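Beta-glucoside phosphorylase BglX (Unidentified, PDB 5VQE) probably cleaves beta-glucosides by phosphorolysis, transferring the glucosyl unit to phosphate, as a member of glycoside hydrolase family 3. Local coordinates at residues 171-174 / 175-179. Sequence-based numbering, arbitrary orientation.
Sequences RIIR and MAKAY
M175 lies alongside R171, one turn back on the same helix, the two side chains pointing the same way with CG of R171 4.0 Å from CG of M175. The M175 chain starts beside its own backbone N (chi1 -64°), which brings its CG to 3.2 Å from the carbonyl O of R171. That oxygen also accepts the N-H of M175 at 2.9 Å. R174 folds its guanidinium back along the helix, so that one face lies over CA of R171, which stands 3.7 Å above the guanidinium plane, near its centre. NE of R171 and NH2 of R174 both form salt bridges to OD1 of D120, so one carboxylate oxygen serves both arginines. On another side, I173 and K177 run side by side: the stretched lysine chain carries its CE to 3.7 Å from CG2 of I173. With K177 cut back to an alanine, that methyl would probably lose the lysine methylene that lies against it. Beneath the side chains, successive i to i+4 bonds mark a regular alpha-helix, from M175 N to R171 O through to A178 N to R174 O at 3.2 Å. Helix 169-184 belongs to the TIM-barrel-like N-terminal domain of family 3 and is wedged between two others: M175 and A178 pack on A125 of helix 122-138, while I172, I173 and A176 meet I226, A229 and L230 of helix 216-232; Y179 reaches T144 of strand 143-144 through its hydroxyl.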
ATOM      1  N   ARG A 171      -4.817  -7.724  15.354  1.00 13.11           N
ATOM      2  CA  ARG A 171      -5.468  -6.552  14.775  1.00 14.08           C
ATOM      3  C   ARG A 171      -5.312  -6.537  13.255  1.00 14.34           C
ATOM      4  O   ARG A 171      -6.250  -6.183  12.530  1.00 12.11           O
ATOM      5  CB  ARG A 171      -4.908  -5.269  15.399  1.00 15.32           C
ATOM      6  CG  ARG A 171      -5.582  -4.010  14.885  1.00 14.77           C
ATOM      7  CD  ARG A 171      -5.191  -2.731  15.641  1.00 17.06           C
ATOM      8  NE  ARG A 171      -5.489  -2.792  17.073  1.00 15.85           N
ATOM      9  CZ  ARG A 171      -4.587  -2.949  18.039  1.00 23.38           C
ATOM     10  NH1 ARG A 171      -3.294  -3.060  17.761  1.00 15.58           N
ATOM     11  NH2 ARG A 171      -4.981  -2.983  19.307  1.00 27.42           N
ATOM     12  N   ILE A 172      -4.139  -6.928  12.754  1.00  9.99           N
ATOM     13  CA  ILE A 172      -3.944  -7.028  11.310  1.00  9.02           C
ATOM     14  C   ILE A 172      -4.988  -7.956  10.703  1.00 12.20           C
ATOM     15  O   ILE A 172      -5.594  -7.642   9.669  1.00 11.24           O
ATOM     16  CB  ILE A 172      -2.513  -7.500  10.993  1.00 11.98           C
ATOM     17  CG1 ILE A 172      -1.500  -6.443  11.446  1.00 11.66           C
ATOM     18  CG2 ILE A 172      -2.344  -7.764   9.503  1.00  9.95           C
ATOM     19  CD1 ILE A 172      -0.096  -6.984  11.661  1.00 14.92           C
ATOM     20  N   ILE A 173      -5.200  -9.124  11.328  1.00 10.94           N
ATOM     21  CA  ILE A 173      -6.186 -10.080  10.826  1.00 11.80           C
ATOM     22  C   ILE A 173      -7.573  -9.448  10.809  1.00 12.61           C
ATOM     23  O   ILE A 173      -8.298  -9.538   9.811  1.00 13.50           O
ATOM     24  CB  ILE A 173      -6.156 -11.374  11.666  1.00 11.89           C
ATOM     25  CG1 ILE A 173      -4.832 -12.120  11.442  1.00 12.51           C
ATOM     26  CG2 ILE A 173      -7.339 -12.278  11.343  1.00 14.54           C
ATOM     27  CD1 ILE A 173      -4.581 -13.279  12.403  1.00 18.45           C
ATOM     28  N   ARG A 174      -7.967  -8.801  11.915  1.00 13.78           N
ATOM     29  CA  ARG A 174      -9.291  -8.176  11.985  1.00 15.51           C
ATOM     30  C   ARG A 174      -9.467  -7.143  10.882  1.00 14.50           C
ATOM     31  O   ARG A 174     -10.479  -7.130  10.168  1.00 15.03           O
ATOM     32  CB  ARG A 174      -9.504  -7.484  13.337  1.00 16.00           C
ATOM     33  CG  ARG A 174      -9.562  -8.367  14.546  1.00 26.21           C
ATOM     34  CD  ARG A 174     -10.229  -7.637  15.718  1.00 20.05           C
ATOM     35  NE  ARG A 174      -9.456  -6.522  16.274  1.00 23.32           N
ATOM     36  CZ  ARG A 174      -8.444  -6.659  17.130  1.00 26.87           C
ATOM     37  NH1 ARG A 174      -8.037  -7.870  17.515  1.00 23.32           N
ATOM     38  NH2 ARG A 174      -7.823  -5.581  17.595  1.00 26.11           N
ATOM     39  N   MET A 175      -8.493  -6.247  10.753  1.00 11.91           N
ATOM     40  CA  MET A 175      -8.617  -5.120   9.840  1.00 10.94           C
ATOM     41  C   MET A 175      -8.575  -5.582   8.390  1.00 11.57           C
ATOM     42  O   MET A 175      -9.352  -5.106   7.555  1.00 12.94           O
ATOM     43  CB  MET A 175      -7.501  -4.115  10.122  1.00 10.55           C
ATOM     44  CG  MET A 175      -7.567  -3.482  11.506  1.00 15.02           C
ATOM     45  SD  MET A 175      -8.856  -2.232  11.563  1.00 15.74           S
ATOM     46  CE  MET A 175      -8.942  -1.847  13.323  1.00 17.43           C
ATOM     47  N   ALA A 176      -7.669  -6.502   8.072  1.00 10.93           N
ATOM     48  CA  ALA A 176      -7.544  -6.966   6.694  1.00 10.03           C
ATOM     49  C   ALA A 176      -8.786  -7.729   6.246  1.00 11.47           C
ATOM     50  O   ALA A 176      -9.230  -7.588   5.103  1.00  9.65           O
ATOM     51  CB  ALA A 176      -6.300  -7.837   6.549  1.00 11.45           C
ATOM     52  N   LYS A 177      -9.359  -8.557   7.123  1.00 10.82           N
ATOM     53  CA  LYS A 177     -10.594  -9.249   6.761  1.00 14.64           C
ATOM     54  C   LYS A 177     -11.716  -8.257   6.483  1.00 14.07           C
ATOM     55  O   LYS A 177     -12.516  -8.450   5.556  1.00 13.00           O
ATOM     56  CB  LYS A 177     -11.019 -10.202   7.876  1.00 16.25           C
ATOM     57  CG  LYS A 177     -10.200 -11.472   8.014  1.00 15.81           C
ATOM     58  CD  LYS A 177     -10.858 -12.339   9.093  1.00 19.38           C
ATOM     59  CE  LYS A 177     -10.131 -13.630   9.365  1.00 30.50           C
ATOM     60  NZ  LYS A 177     -10.795 -14.366  10.491  1.00 37.52           N
ATOM     61  N   ALA A 178     -11.797  -7.202   7.294  1.00 14.40           N
ATOM     62  CA  ALA A 178     -12.809  -6.169   7.102  1.00 12.61           C
ATOM     63  C   ALA A 178     -12.583  -5.390   5.811  1.00 13.86           C
ATOM     64  O   ALA A 178     -13.541  -5.093   5.085  1.00 12.83           O
ATOM     65  CB  ALA A 178     -12.819  -5.221   8.294  1.00 13.02           C
ATOM     66  N   TYR A 179     -11.332  -5.024   5.517  1.00 13.42           N
ATOM     67  CA  TYR A 179     -11.038  -4.383   4.240  1.00 11.95           C
ATOM     68  C   TYR A 179     -11.550  -5.248   3.098  1.00 12.04           C
ATOM     69  O   TYR A 179     -12.220  -4.762   2.177  1.00 11.85           O
ATOM     70  CB  TYR A 179      -9.530  -4.127   4.104  1.00 11.85           C
ATOM     71  CG  TYR A 179      -9.115  -3.524   2.767  1.00 11.81           C
ATOM     72  CD1 TYR A 179      -8.930  -4.331   1.651  1.00 10.39           C
ATOM     73  CD2 TYR A 179      -8.906  -2.154   2.623  1.00 14.02           C
ATOM     74  CE1 TYR A 179      -8.552  -3.798   0.426  1.00 14.20           C
ATOM     75  CE2 TYR A 179      -8.529  -1.608   1.389  1.00 13.22           C
ATOM     76  CZ  TYR A 179      -8.356  -2.441   0.299  1.00 14.58           C
ATOM     77  OH  TYR A 179      -7.986  -1.939  -0.931  1.00 11.46           O
TER